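Local coordinates for 39 kDa initiator binding protein (Trichomonas vaginalis, PDB 1PP7) that binds the initiator element of core promoters through its N-terminal DNA-binding domain, the part present here, which is consistent with a role in transcription initiation, at residues 11-16 and 49-54; 32-37 and 85-90; 62-67 and 102-107. All coordinates share one frame; numbering follows the deposited sequence.

Contact 1. Residues 11-16 and 49-54; sequences TSRLPP and PQLEEE
The turn between helices 6-11 and 16-23 of this initiator-binding domain packs along one side of helix 49-55, with R13 and L14 meeting Q50, L51 and E54. T11 to L14 form a type I beta turn, and the R13 side chain runs from it across the helix surface, its chain bent at chi3 (-71°). L51 lies beneath: its CD2 sits over one face of the R13 guanidinium, toward the rim and 3.9 Å from NH2, while its CD1 reaches 4.0 Å from L14 CB. At the guanidinium edge, Q50 CG and CD each approach R13 NH1 to 3.5 Å, the amide plane standing nearly upright (81°) to the guanidinium. R13 NH2 also makes a salt bridge to E54 OE1 at 3.3 Å, with a weak, bent hydrogen bond (127°) and the carboxylate plane again almost perpendicular. The stronger polar partner of R13 is the backbone O of S9, bonded through NE, which ties the guanidinium back to its own helix end. The contact joins a buried leucine pair to a more exposed polar margin of R13, Q50 and E54, an interhelical turn docked on a short helix in the helical part of an alpha/beta DNA-binding domain of the helix-turn-helix clan.

Contact 2. Residues 32-37 and 85-90; sequences SRFPRK and VNLRDL. With nucleotides of chain A; nucleotides of chain B.
F34 swings its CG anti to the backbone N (chi1 177°), and N86 sets its own CG anti to the carbonyl carbon (chi1 -72°), which brings the phenyl face against the N86 methylene. These groups join the start of helix 34-45 to the end of helix 80-89 in a domain of the helix-turn-helix clan, beside the bound DNA. N86 CB stands over the centre of the F34 ring in a CH-pi contact, 3.9 Å from the centroid. L87 CD2 meets the ring at its edge, 3.6 Å from F34 CZ. L90 CD1 fills the corner between F34 and P35, lying 3.7 Å from P35 CD. This apolar seam joins two helix ends that both reach the DNA. N86 ND2 stays beside the ring, 3.6 Å from F34 CD2, and bonds to a DNA phosphate. R88 lies against the phosphate of DG4 of chain B at a doubtfully short distance, and V85 packs on a thymine base, consistent with 80-89 being the recognition helix. Three bonds grip the 5' phosphate of DC6 of chain A: F34 N gives a nearly straight one (167°) to OP1 at 2.9 Å, at the helix N terminus, whose dipole would probably favour an anion. The N-cap residue R33 uses two nitrogens on the other oxygen, NE 2.6 Å and NH2 2.8 Å from OP2 of DC6.

Contact 3. Residues 62-67 and 102-107; sequences DTEFKM and WTQWKR
Strands 65-67 and 102-106 pair as the central antiparallel neighbours of a four-stranded sheet. Backbone bonds set the register: F65 with W105 and M67 with T103 are hydrogen-bonded pairs, and K66 with Q104 is the non-hydrogen-bonded pair between them. W105 N donates to F65 O at 2.6 Å and F65 N to W105 O at 2.9 Å; M67 and T103 exchange a matching pair of bonds. Beyond the F65-W105 pair, a water bridges R107 N and T63 O, linking the strands where they part. Aromatic and apolar contacts fill the face carrying F65, M67, T103 and W105. W105 CB lies over the F65 ring, 3.8 Å from its centroid, while the two ring systems are nearly parallel but slid apart. From the neighbouring pair, M67 bends at chi3 (114°) and lays CE over the five-membered ring of W105, 3.7 Å from the centroid, with SD in an oblique Met-aromatic contact. L38 and L42 of helix 34-45 also pack on F65. Charge and aliphatic contacts mark the opposite face. The extended K66 chain passes W102, its CD 3.4 Å from W102 CZ3, and carries NZ over the six-membered ring in a cation-pi contact, 4.7 Å from the centroid. Alongside, K66 CB touches Q104 CG at 3.7 Å. The sheet is thus two-sided: one face is mainly apolar and aromatic and joins the helical core, whereas the other sets the K66 ammonium, presumably charged, over the face of the W102 indole.

From the N terminus, the turn at 11-16 comes first, and contact 1 closes a largely helical loop when helix 49-55 reaches back to it. Segment 32-37 lies within that loop, but contact 2 closes its own 47-residue loop only at helix 80-89, so contacts 1 and 2 cross, on opposite sides of the chain's centre. Contact 3 opens after contact 1 has closed; its 34-residue loop, from strand 65-67 to strand 102-106, crosses that of contact 2. Contacts 2 and 3 also touch: L87 packs on W105 and M67, and L90 O probably accepts a hydrogen bond from R107 NE. Together they tie the N-terminal helices, the DNA-facing helices and the sheet into one domain.

Contact 1. Residues 11-16 and 49-54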
# COMPACT_ATOMS: atom_id res chain seq x y z
N THR C 11 -5.51 -10.63 5.53
CA THR C 11 -4.72 -10.43 6.74
C THR C 11 -4.28 -11.76 7.32
O THR C 11 -3.13 -11.88 7.77
CB THR C 11 -5.47 -9.60 7.83
OG1 THR C 11 -6.06 -10.48 8.79
CG2 THR C 11 -6.54 -8.72 7.20
N SER C 12 -5.16 -12.76 7.30
CA SER C 12 -4.80 -14.07 7.82
C SER C 12 -3.58 -14.64 7.09
O SER C 12 -2.91 -15.53 7.61
CB SER C 12 -5.96 -15.06 7.66
OG SER C 12 -5.97 -15.60 6.34
N ARG C 13 -3.29 -14.15 5.89
CA ARG C 13 -2.15 -14.67 5.16
C ARG C 13 -0.90 -13.84 5.25
O ARG C 13 0.17 -14.25 4.82
CB ARG C 13 -2.56 -14.92 3.72
CG ARG C 13 -3.43 -16.16 3.66
CD ARG C 13 -3.55 -16.67 2.27
NE ARG C 13 -4.37 -15.77 1.48
CZ ARG C 13 -4.18 -15.55 0.18
NH1 ARG C 13 -3.19 -16.18 -0.47
NH2 ARG C 13 -4.97 -14.69 -0.47
N LEU C 14 -1.00 -12.66 5.81
CA LEU C 14 0.20 -11.86 5.91
C LEU C 14 0.70 -11.95 7.38
O LEU C 14 -0.08 -12.19 8.30
CB LEU C 14 -0.06 -10.44 5.35
CG LEU C 14 -1.10 -9.53 5.97
CD1 LEU C 14 -0.38 -8.87 7.09
CD2 LEU C 14 -1.66 -8.48 5.04
N PRO C 15 2.00 -11.82 7.59
CA PRO C 15 2.66 -11.89 8.90
C PRO C 15 2.04 -11.00 10.03
O PRO C 15 1.64 -9.85 9.78
CB PRO C 15 4.10 -11.45 8.59
CG PRO C 15 4.25 -11.71 7.08
CD PRO C 15 2.92 -11.26 6.58
N PRO C 16 1.97 -11.53 11.28
CA PRO C 16 1.42 -10.81 12.44
C PRO C 16 2.03 -9.40 12.55
O PRO C 16 1.37 -8.45 12.97
CB PRO C 16 1.82 -11.68 13.63
CG PRO C 16 1.85 -13.05 13.03
CD PRO C 16 2.54 -12.82 11.70
N PRO C 49 4.26 -13.56 -4.00
CA PRO C 49 3.65 -13.45 -5.34
C PRO C 49 2.16 -13.74 -5.37
O PRO C 49 1.41 -13.08 -6.08
CB PRO C 49 4.38 -14.49 -6.17
CG PRO C 49 5.64 -14.65 -5.52
CD PRO C 49 5.44 -14.43 -4.06
N GLN C 50 1.75 -14.75 -4.62
CA GLN C 50 0.36 -15.18 -4.56
C GLN C 50 -0.44 -14.07 -3.91
O GLN C 50 -1.38 -13.56 -4.49
CB GLN C 50 0.23 -16.53 -3.80
CG GLN C 50 -1.18 -16.91 -3.28
CD GLN C 50 -1.22 -18.27 -2.50
OE1 GLN C 50 -0.60 -18.42 -1.41
NE2 GLN C 50 -1.95 -19.26 -3.05
N LEU C 51 -0.05 -13.66 -2.72
CA LEU C 51 -0.79 -12.61 -2.05
C LEU C 51 -0.73 -11.29 -2.84
O LEU C 51 -1.71 -10.55 -2.92
CB LEU C 51 -0.23 -12.41 -0.65
CG LEU C 51 -1.27 -12.47 0.46
CD1 LEU C 51 -0.68 -11.86 1.70
CD2 LEU C 51 -2.53 -11.72 0.04
N GLU C 52 0.44 -10.98 -3.38
CA GLU C 52 0.64 -9.78 -4.16
C GLU C 52 -0.38 -9.74 -5.29
O GLU C 52 -0.82 -8.66 -5.64
CB GLU C 52 2.07 -9.78 -4.67
CG GLU C 52 2.44 -8.79 -5.72
CD GLU C 52 3.94 -8.92 -6.13
OE1 GLU C 52 4.42 -10.05 -6.51
OE2 GLU C 52 4.64 -7.88 -6.06
N GLU C 53 -0.74 -10.92 -5.83
CA GLU C 53 -1.76 -11.10 -6.92
C GLU C 53 -3.14 -10.72 -6.35
O GLU C 53 -3.80 -9.77 -6.80
CB GLU C 53 -1.93 -12.60 -7.37
CG GLU C 53 -0.97 -13.30 -8.40
CD GLU C 53 -1.24 -14.86 -8.54
OE1 GLU C 53 -0.58 -15.56 -9.38
OE2 GLU C 53 -2.11 -15.40 -7.81
N GLU C 54 -3.59 -11.53 -5.39
CA GLU C 54 -4.88 -11.37 -4.75
C GLU C 54 -5.10 -9.90 -4.30
O GLU C 54 -6.15 -9.32 -4.59
CB GLU C 54 -5.00 -12.33 -3.55
CG GLU C 54 -4.51 -13.76 -3.82
CD GLU C 54 -5.62 -14.75 -4.28
OE1 GLU C 54 -6.41 -15.24 -3.42
OE2 GLU C 54 -5.69 -15.06 -5.50

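Contact 2. Residues 32-37 and 85-90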
# COMPACT_ATOMS: atom_id res chain seq x y z
N SER C 32 4.66 4.56 11.78
CA SER C 32 3.25 4.47 11.97
C SER C 32 2.54 5.27 10.83
O SER C 32 1.31 5.16 10.70
CB SER C 32 2.86 5.01 13.37
OG SER C 32 2.78 6.45 13.41
N ARG C 33 3.28 6.05 10.02
CA ARG C 33 2.64 6.80 8.95
C ARG C 33 2.30 6.03 7.65
O ARG C 33 2.93 5.02 7.31
CB ARG C 33 3.44 8.06 8.65
CG ARG C 33 3.41 8.93 9.86
CD ARG C 33 4.10 10.20 9.70
NE ARG C 33 3.35 11.01 8.75
CZ ARG C 33 3.55 12.32 8.60
NH1 ARG C 33 4.47 12.95 9.33
NH2 ARG C 33 2.80 13.00 7.74
N PHE C 34 1.28 6.50 6.95
CA PHE C 34 0.78 5.85 5.71
C PHE C 34 1.84 5.48 4.64
O PHE C 34 1.83 4.37 4.13
CB PHE C 34 -0.32 6.76 5.10
CG PHE C 34 -0.85 6.24 3.82
CD1 PHE C 34 -0.32 6.68 2.59
CD2 PHE C 34 -1.85 5.27 3.81
CE1 PHE C 34 -0.76 6.15 1.38
CE2 PHE C 34 -2.28 4.74 2.58
CZ PHE C 34 -1.72 5.20 1.37
N PRO C 35 2.77 6.40 4.32
CA PRO C 35 3.82 6.11 3.32
C PRO C 35 4.58 4.84 3.67
O PRO C 35 4.73 3.98 2.79
CB PRO C 35 4.75 7.33 3.39
CG PRO C 35 3.85 8.41 3.84
CD PRO C 35 2.98 7.74 4.91
N ARG C 36 5.04 4.73 4.94
CA ARG C 36 5.83 3.58 5.36
C ARG C 36 4.98 2.35 5.54
O ARG C 36 5.48 1.22 5.45
CB ARG C 36 6.64 3.86 6.60
CG ARG C 36 7.76 4.83 6.37
CD ARG C 36 8.73 4.71 7.47
NE ARG C 36 9.74 5.75 7.50
CZ ARG C 36 10.69 5.75 8.43
NH1 ARG C 36 10.66 4.75 9.34
NH2 ARG C 36 11.68 6.66 8.43
N LYS C 37 3.69 2.55 5.79
CA LYS C 37 2.82 1.39 5.83
C LYS C 37 2.70 0.91 4.36
O LYS C 37 2.84 -0.29 4.09
CB LYS C 37 1.44 1.75 6.40
CG LYS C 37 1.54 2.11 7.87
CD LYS C 37 0.29 2.79 8.37
CE LYS C 37 0.00 2.36 9.79
NZ LYS C 37 -1.03 3.23 10.50
N VAL C 85 -7.91 10.00 -0.05
CA VAL C 85 -7.54 11.21 0.64
C VAL C 85 -6.02 11.15 1.05
O VAL C 85 -5.27 12.14 0.87
CB VAL C 85 -8.49 11.43 1.85
CG1 VAL C 85 -7.85 12.34 2.87
CG2 VAL C 85 -9.81 12.08 1.38
N ASN C 86 -5.57 10.01 1.59
CA ASN C 86 -4.18 9.85 1.98
C ASN C 86 -3.19 9.93 0.77
O ASN C 86 -2.08 10.53 0.92
CB ASN C 86 -3.97 8.51 2.70
CG ASN C 86 -4.56 8.48 4.13
OD1 ASN C 86 -4.92 9.54 4.72
ND2 ASN C 86 -4.65 7.29 4.68
N LEU C 87 -3.56 9.33 -0.37
CA LEU C 87 -2.68 9.39 -1.55
C LEU C 87 -2.54 10.88 -1.98
O LEU C 87 -1.41 11.40 -2.20
CB LEU C 87 -3.23 8.53 -2.71
CG LEU C 87 -3.36 7.03 -2.37
CD1 LEU C 87 -3.88 6.34 -3.53
CD2 LEU C 87 -2.08 6.41 -2.01
N ARG C 88 -3.70 11.54 -2.07
CA ARG C 88 -3.80 12.95 -2.39
C ARG C 88 -2.93 13.81 -1.46
O ARG C 88 -2.00 14.48 -1.92
CB ARG C 88 -5.29 13.39 -2.34
CG ARG C 88 -5.59 14.89 -1.91
CD ARG C 88 -6.27 15.65 -3.03
NE ARG C 88 -6.17 14.87 -4.26
CZ ARG C 88 -6.32 15.33 -5.51
NH1 ARG C 88 -6.58 16.63 -5.72
NH2 ARG C 88 -6.21 14.47 -6.55
N ASP C 89 -3.21 13.77 -0.16
CA ASP C 89 -2.48 14.62 0.80
C ASP C 89 -1.04 14.28 1.04
O ASP C 89 -0.29 15.12 1.52
CB ASP C 89 -3.23 14.69 2.13
CG ASP C 89 -4.73 15.06 1.95
OD1 ASP C 89 -5.53 14.81 2.92
OD2 ASP C 89 -5.12 15.59 0.86
N LEU C 90 -0.62 13.07 0.70
CA LEU C 90 0.79 12.71 0.89
C LEU C 90 1.62 12.80 -0.40
O LEU C 90 2.77 12.37 -0.45
CB LEU C 90 0.91 11.35 1.58
CG LEU C 90 0.27 11.38 3.00
CD1 LEU C 90 0.41 10.10 3.72
CD2 LEU C 90 0.95 12.47 3.80
P DC A 6 -0.26 10.13 8.10
OP1 DC A 6 -0.32 8.63 8.05
OP2 DC A 6 0.96 10.87 7.62
O5' DC A 6 -1.57 10.74 7.37
C5' DC A 6 -2.77 9.96 7.16
C4' DC A 6 -3.50 9.71 8.47
O4' DC A 6 -3.85 10.97 9.07
C3' DC A 6 -4.82 8.93 8.37
O3' DC A 6 -4.82 7.79 9.20
C2' DC A 6 -5.90 9.87 8.86
C1' DC A 6 -5.13 10.88 9.69
N1 DC A 6 -5.71 12.23 9.68
C2 DC A 6 -6.89 12.46 10.39
O2 DC A 6 -7.45 11.51 10.96
N3 DC A 6 -7.38 13.70 10.45
C4 DC A 6 -6.76 14.70 9.80
N4 DC A 6 -7.29 15.91 9.89
C5 DC A 6 -5.58 14.49 9.04
C6 DC A 6 -5.09 13.25 9.01
P DG B 4 -8.47 12.01 -6.28
OP1 DG B 4 -7.23 12.30 -7.08
OP2 DG B 4 -8.38 11.28 -5.01
O5' DG B 4 -9.18 13.40 -6.01
C5' DG B 4 -9.72 14.13 -7.10
C4' DG B 4 -10.68 15.18 -6.61
O4' DG B 4 -11.93 14.56 -6.22
C3' DG B 4 -10.18 15.94 -5.39
O3' DG B 4 -10.54 17.31 -5.55
C2' DG B 4 -10.90 15.23 -4.24
C1' DG B 4 -12.23 14.84 -4.88
N9 DG B 4 -12.96 13.70 -4.32
C8 DG B 4 -12.51 12.39 -4.11
N7 DG B 4 -13.44 11.60 -3.60
C5 DG B 4 -14.55 12.43 -3.46
C6 DG B 4 -15.85 12.16 -2.95
O6 DG B 4 -16.30 11.09 -2.54
N1 DG B 4 -16.66 13.31 -2.96
C2 DG B 4 -16.27 14.56 -3.42
N2 DG B 4 -17.17 15.56 -3.37
N3 DG B 4 -15.06 14.81 -3.91
C4 DG B 4 -14.26 13.73 -3.90
P DA A 5 2.35 15.17 11.71
OP1 DA A 5 3.75 14.76 11.95
OP2 DA A 5 2.04 16.28 10.77
O5' DA A 5 1.55 13.89 11.23
C5' DA A 5 1.44 12.75 12.07
C4' DA A 5 0.29 11.90 11.59
O4' DA A 5 -0.94 12.44 12.11
C3' DA A 5 0.10 11.87 10.07
O3' DA A 5 -0.38 10.57 9.65
C2' DA A 5 -0.96 12.92 9.85
C1' DA A 5 -1.83 12.67 11.06
N9 DA A 5 -2.76 13.73 11.48
C8 DA A 5 -2.81 15.05 11.07
N7 DA A 5 -3.82 15.72 11.56
C5 DA A 5 -4.48 14.79 12.37
C6 DA A 5 -5.66 14.88 13.13
N6 DA A 5 -6.36 16.04 13.27
N1 DA A 5 -6.10 13.75 13.75
C2 DA A 5 -5.36 12.62 13.63
N3 DA A 5 -4.20 12.42 12.97
C4 DA A 5 -3.82 13.56 12.34

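Contact 3. Residues 62-67 and 102-107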
# COMPACT_ATOMS: atom_id res chain seq x y z
N ASP C 62 11.64 0.42 -10.66
CA ASP C 62 12.30 0.88 -9.42
C ASP C 62 11.47 2.01 -8.79
O ASP C 62 11.57 2.27 -7.57
CB ASP C 62 13.71 1.44 -9.70
CG ASP C 62 14.81 0.35 -9.73
OD1 ASP C 62 14.66 -0.72 -9.08
OD2 ASP C 62 15.85 0.61 -10.41
N THR C 63 10.64 2.66 -9.61
CA THR C 63 9.88 3.82 -9.11
C THR C 63 8.36 3.96 -9.27
O THR C 63 7.78 4.96 -8.87
CB THR C 63 10.49 5.11 -9.69
OG1 THR C 63 10.39 5.06 -11.11
CG2 THR C 63 11.95 5.22 -9.33
N GLU C 64 7.70 2.97 -9.84
CA GLU C 64 6.28 3.06 -10.02
C GLU C 64 5.68 1.78 -9.51
O GLU C 64 6.31 0.72 -9.56
CB GLU C 64 5.96 3.27 -11.53
CG GLU C 64 6.86 4.36 -12.16
CD GLU C 64 6.43 4.86 -13.58
OE1 GLU C 64 7.12 5.80 -14.09
OE2 GLU C 64 5.43 4.33 -14.16
N PHE C 65 4.46 1.85 -9.00
CA PHE C 65 3.76 0.66 -8.51
C PHE C 65 2.33 0.77 -8.99
O PHE C 65 1.86 1.83 -9.40
CB PHE C 65 3.79 0.54 -6.95
CG PHE C 65 3.14 1.69 -6.19
CD1 PHE C 65 3.88 2.86 -5.87
CD2 PHE C 65 1.84 1.56 -5.68
CE1 PHE C 65 3.35 3.86 -5.07
CE2 PHE C 65 1.29 2.56 -4.85
CZ PHE C 65 2.05 3.72 -4.55
N LYS C 66 1.64 -0.36 -8.98
CA LYS C 66 0.27 -0.38 -9.39
C LYS C 66 -0.42 -1.01 -8.24
O LYS C 66 0.22 -1.74 -7.47
CB LYS C 66 0.07 -1.23 -10.64
CG LYS C 66 0.64 -2.67 -10.56
CD LYS C 66 0.03 -3.47 -11.73
CE LYS C 66 0.93 -4.63 -12.21
NZ LYS C 66 0.21 -5.59 -13.18
N MET C 67 -1.72 -0.76 -8.11
CA MET C 67 -2.45 -1.33 -7.01
C MET C 67 -3.92 -1.34 -7.34
O MET C 67 -4.35 -0.71 -8.30
CB MET C 67 -2.22 -0.50 -5.72
CG MET C 67 -3.00 0.82 -5.61
SD MET C 67 -2.73 1.64 -3.94
CE MET C 67 -1.89 3.07 -4.37
N TRP C 102 -7.29 -1.48 -11.45
CA TRP C 102 -5.88 -1.23 -11.26
C TRP C 102 -5.58 0.24 -11.51
O TRP C 102 -6.12 0.86 -12.45
CB TRP C 102 -5.05 -2.06 -12.21
CG TRP C 102 -5.00 -3.46 -11.84
CD1 TRP C 102 -5.78 -4.47 -12.32
CD2 TRP C 102 -4.07 -4.05 -10.94
NE1 TRP C 102 -5.37 -5.67 -11.78
CE2 TRP C 102 -4.33 -5.46 -10.94
CE3 TRP C 102 -3.02 -3.54 -10.14
CZ2 TRP C 102 -3.58 -6.36 -10.16
CZ3 TRP C 102 -2.29 -4.42 -9.38
CH2 TRP C 102 -2.57 -5.83 -9.39
N THR C 103 -4.69 0.77 -10.69
CA THR C 103 -4.31 2.14 -10.80
C THR C 103 -2.77 2.12 -10.66
O THR C 103 -2.22 1.15 -10.12
CB THR C 103 -5.22 2.90 -9.75
OG1 THR C 103 -5.69 4.12 -10.33
CG2 THR C 103 -4.61 3.06 -8.43
N GLN C 104 -2.06 3.10 -11.24
CA GLN C 104 -0.59 3.13 -11.17
C GLN C 104 -0.12 4.38 -10.53
O GLN C 104 -0.77 5.42 -10.68
CB GLN C 104 0.01 3.05 -12.55
CG GLN C 104 0.68 1.74 -12.81
CD GLN C 104 0.96 1.55 -14.25
OE1 GLN C 104 1.62 2.41 -14.87
NE2 GLN C 104 0.46 0.44 -14.82
N TRP C 105 1.04 4.29 -9.86
CA TRP C 105 1.57 5.40 -9.08
C TRP C 105 3.05 5.60 -8.96
O TRP C 105 3.81 4.68 -9.16
CB TRP C 105 1.08 5.31 -7.63
CG TRP C 105 -0.37 5.22 -7.50
CD1 TRP C 105 -1.13 4.14 -7.79
CD2 TRP C 105 -1.27 6.27 -7.13
NE1 TRP C 105 -2.43 4.44 -7.64
CE2 TRP C 105 -2.56 5.74 -7.24
CE3 TRP C 105 -1.10 7.59 -6.73
CZ2 TRP C 105 -3.71 6.50 -6.95
CZ3 TRP C 105 -2.23 8.35 -6.46
CH2 TRP C 105 -3.52 7.80 -6.57
N LYS C 106 3.43 6.82 -8.51
CA LYS C 106 4.80 7.21 -8.23
C LYS C 106 4.75 8.36 -7.22
O LYS C 106 3.74 9.01 -7.05
CB LYS C 106 5.57 7.63 -9.49
CG LYS C 106 5.83 9.13 -9.68
CD LYS C 106 5.61 9.53 -11.12
CE LYS C 106 6.52 10.70 -11.58
NZ LYS C 106 6.29 12.00 -10.92
N ARG C 107 5.86 8.62 -6.53
CA ARG C 107 5.89 9.68 -5.51
C ARG C 107 7.37 9.91 -5.35
O ARG C 107 8.13 8.96 -5.26
CB ARG C 107 5.28 9.17 -4.20
CG ARG C 107 5.32 10.22 -3.08
CD ARG C 107 5.19 9.60 -1.69
NE ARG C 107 4.91 10.59 -0.65
CZ ARG C 107 5.50 10.61 0.56
NH1 ARG C 107 6.43 9.72 0.91
NH2 ARG C 107 5.12 11.51 1.44
O HOH W 1 7.68 6.46 -6.80